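Local coordinates for spectinomycin phosphotransferase (Legionella pneumophila, PDB 3I1A), which probably transfers a phosphate group from a nucleotide to the antibiotic spectinomycin, giving resistance to the drug, at residues A[142-147]-A[235-240]. Residues are numbered along the deposited sequence; the frame is centred on the assembly and turned at random.
Sequences RKEIYS and MLAPKE
Met-235 lies over one face of the Arg-142 guanidinium, with CB of Met-235 3.8 Å above its plane, nearer its margin than its middle. SD of Met-235 is 3.8 Å from NH2 of Arg-142, which donates to the carbonyl of Glu-233. The Tyr-146 ring has CG of Glu-144 over one face, off-centre. OH of Tyr-146 meets CG of Pro-238 at 3.4 Å, and Tyr-279 packs against this ring edge-to-face.

The backbones pair as short parallel strands. Leu-236 N donates to Arg-142 O at 3.0 Å, and Glu-144 N to Leu-236 O at 3.1 Å. Residues 142-143 are a short, weakly bonded outer strand of a small mixed sheet, with 235-237 in the middle and antiparallel 207-209 beyond. This sheet belongs to the kinase-like phosphotransferase fold. The side chain of Arg-142 is about 9 Å from that of Asp-230, which binds magnesium in another structure of this protein; no metal is bound here.

The side chains of Lys-143 and Leu-236 run alongside each other, with CD of Lys-143 3.9 Å from CD1 of Leu-236. The Met-235 chain bends at chi3 (-59°), bringing its CE to 3.6 Å from Glu-144 N. Both oxygens of the Glu-144 carboxylate are engaged: OE2 accepts Tyr-146 N through its anti lone pair, and OE1 is hydrogen-bonded to the Tyr-280 hydroxyl on helix 274-297.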
loop_
_atom_site.group_PDB
_atom_site.type_symbol
_atom_site.label_atom_id
_atom_site.label_comp_id
_atom_site.label_asym_id
_atom_site.label_seq_id
_atom_site.Cartn_x
_atom_site.Cartn_y
_atom_site.Cartn_z
ATOM N N ARG A 142 -12.591 3.110 5.949
ATOM C CA ARG A 142 -12.061 4.145 6.799
ATOM C C ARG A 142 -12.155 5.441 5.989
ATOM O O ARG A 142 -12.051 5.431 4.746
ATOM C CB ARG A 142 -10.616 3.832 7.178
ATOM C CG ARG A 142 -9.672 3.695 6.018
ATOM C CD ARG A 142 -8.474 2.887 6.442
ATOM N NE ARG A 142 -7.485 2.835 5.371
ATOM C CZ ARG A 142 -6.533 3.740 5.204
ATOM N NH1 ARG A 142 -6.441 4.765 6.044
ATOM N NH2 ARG A 142 -5.660 3.612 4.214
ATOM N N LYS A 143 -12.392 6.541 6.695
ATOM C CA LYS A 143 -12.521 7.846 6.068
ATOM C C LYS A 143 -11.315 8.727 6.374
ATOM O O LYS A 143 -10.744 8.655 7.465
ATOM C CB LYS A 143 -13.789 8.544 6.587
ATOM C CG LYS A 143 -15.020 8.519 5.667
ATOM C CD LYS A 143 -15.605 7.145 5.462
ATOM C CE LYS A 143 -16.271 6.614 6.722
ATOM N NZ LYS A 143 -16.921 5.316 6.422
ATOM N N GLU A 144 -10.919 9.555 5.410
ATOM C CA GLU A 144 -9.821 10.482 5.659
ATOM C C GLU A 144 -10.329 11.479 6.703
ATOM O O GLU A 144 -11.389 12.094 6.517
ATOM C CB GLU A 144 -9.460 11.261 4.392
ATOM C CG GLU A 144 -8.364 12.310 4.563
ATOM C CD GLU A 144 -7.081 11.688 5.086
ATOM O OE1 GLU A 144 -6.457 10.952 4.295
ATOM O OE2 GLU A 144 -6.729 11.913 6.275
ATOM N N ILE A 145 -9.596 11.619 7.804
ATOM C CA ILE A 145 -9.973 12.602 8.834
ATOM C C ILE A 145 -8.844 13.583 9.174
ATOM O O ILE A 145 -8.948 14.347 10.144
ATOM C CB ILE A 145 -10.480 11.929 10.137
ATOM C CG1 ILE A 145 -9.406 11.046 10.757
ATOM C CG2 ILE A 145 -11.731 11.113 9.830
ATOM C CD1 ILE A 145 -9.845 10.468 12.112
ATOM N N TYR A 146 -7.783 13.568 8.365
ATOM C CA TYR A 146 -6.633 14.446 8.535
ATOM C C TYR A 146 -6.048 14.368 9.936
ATOM O O TYR A 146 -5.684 15.378 10.536
ATOM C CB TYR A 146 -7.044 15.876 8.180
ATOM C CG TYR A 146 -7.472 15.982 6.727
ATOM C CD1 TYR A 146 -6.524 16.006 5.715
ATOM C CD2 TYR A 146 -8.821 15.971 6.361
ATOM C CE1 TYR A 146 -6.895 16.005 4.375
ATOM C CE2 TYR A 146 -9.203 15.977 5.000
ATOM C CZ TYR A 146 -8.220 15.992 4.022
ATOM O OH TYR A 146 -8.551 16.002 2.680
ATOM N N SER A 147 -5.959 13.144 10.442
ATOM C CA SER A 147 -5.446 12.903 11.778
ATOM C C SER A 147 -4.069 13.505 12.004
ATOM O O SER A 147 -3.192 13.425 11.151
ATOM C CB SER A 147 -5.390 11.398 12.047
ATOM O OG SER A 147 -4.715 11.144 13.263
ATOM N N MET A 235 -9.690 3.115 1.185
ATOM C CA MET A 235 -10.351 4.136 2.012
ATOM C C MET A 235 -11.163 5.113 1.157
ATOM O O MET A 235 -11.113 5.052 -0.072
ATOM C CB MET A 235 -9.298 4.944 2.780
ATOM C CG MET A 235 -8.493 5.918 1.909
ATOM S SD MET A 235 -7.166 6.823 2.763
ATOM C CE MET A 235 -8.101 7.691 4.042
ATOM N N LEU A 236 -11.934 5.977 1.816
ATOM C CA LEU A 236 -12.674 7.012 1.107
ATOM C C LEU A 236 -11.910 8.279 1.438
ATOM O O LEU A 236 -11.698 8.599 2.605
ATOM C CB LEU A 236 -14.126 7.119 1.598
ATOM C CG LEU A 236 -14.990 5.934 1.194
ATOM C CD1 LEU A 236 -16.339 5.976 1.860
ATOM C CD2 LEU A 236 -15.151 5.970 -0.306
ATOM N N ALA A 237 -11.466 8.997 0.405
ATOM C CA ALA A 237 -10.697 10.195 0.641
ATOM C C ALA A 237 -10.664 10.957 -0.683
ATOM O O ALA A 237 -11.166 10.464 -1.695
ATOM C CB ALA A 237 -9.270 9.772 1.045
ATOM N N PRO A 238 -10.133 12.185 -0.674
ATOM C CA PRO A 238 -10.030 12.983 -1.900
ATOM C C PRO A 238 -9.143 12.180 -2.854
ATOM O O PRO A 238 -8.219 11.495 -2.406
ATOM C CB PRO A 238 -9.306 14.242 -1.432
ATOM C CG PRO A 238 -9.792 14.389 -0.015
ATOM C CD PRO A 238 -9.682 12.956 0.495
ATOM N N LYS A 239 -9.410 12.282 -4.152
ATOM C CA LYS A 239 -8.656 11.545 -5.157
ATOM C C LYS A 239 -7.157 11.771 -5.052
ATOM O O LYS A 239 -6.375 10.907 -5.465
ATOM C CB LYS A 239 -9.127 11.937 -6.569
ATOM C CG LYS A 239 -8.902 13.414 -6.955
ATOM C CD LYS A 239 -9.377 13.657 -8.404
ATOM C CE LYS A 239 -9.014 15.069 -8.905
ATOM N NZ LYS A 239 -9.626 16.180 -8.116
ATOM N N GLU A 240 -6.760 12.927 -4.516
ATOM C CA GLU A 240 -5.352 13.251 -4.381
ATOM C C GLU A 240 -4.592 12.273 -3.470
ATOM O O GLU A 240 -3.364 12.186 -3.536
ATOM C CB GLU A 240 -5.203 14.714 -3.917
ATOM C CG GLU A 240 -5.599 15.765 -4.997
ATOM C CD GLU A 240 -7.100 15.903 -5.245
ATOM O OE1 GLU A 240 -7.928 15.439 -4.425
ATOM O OE2 GLU A 240 -7.460 16.505 -6.277
#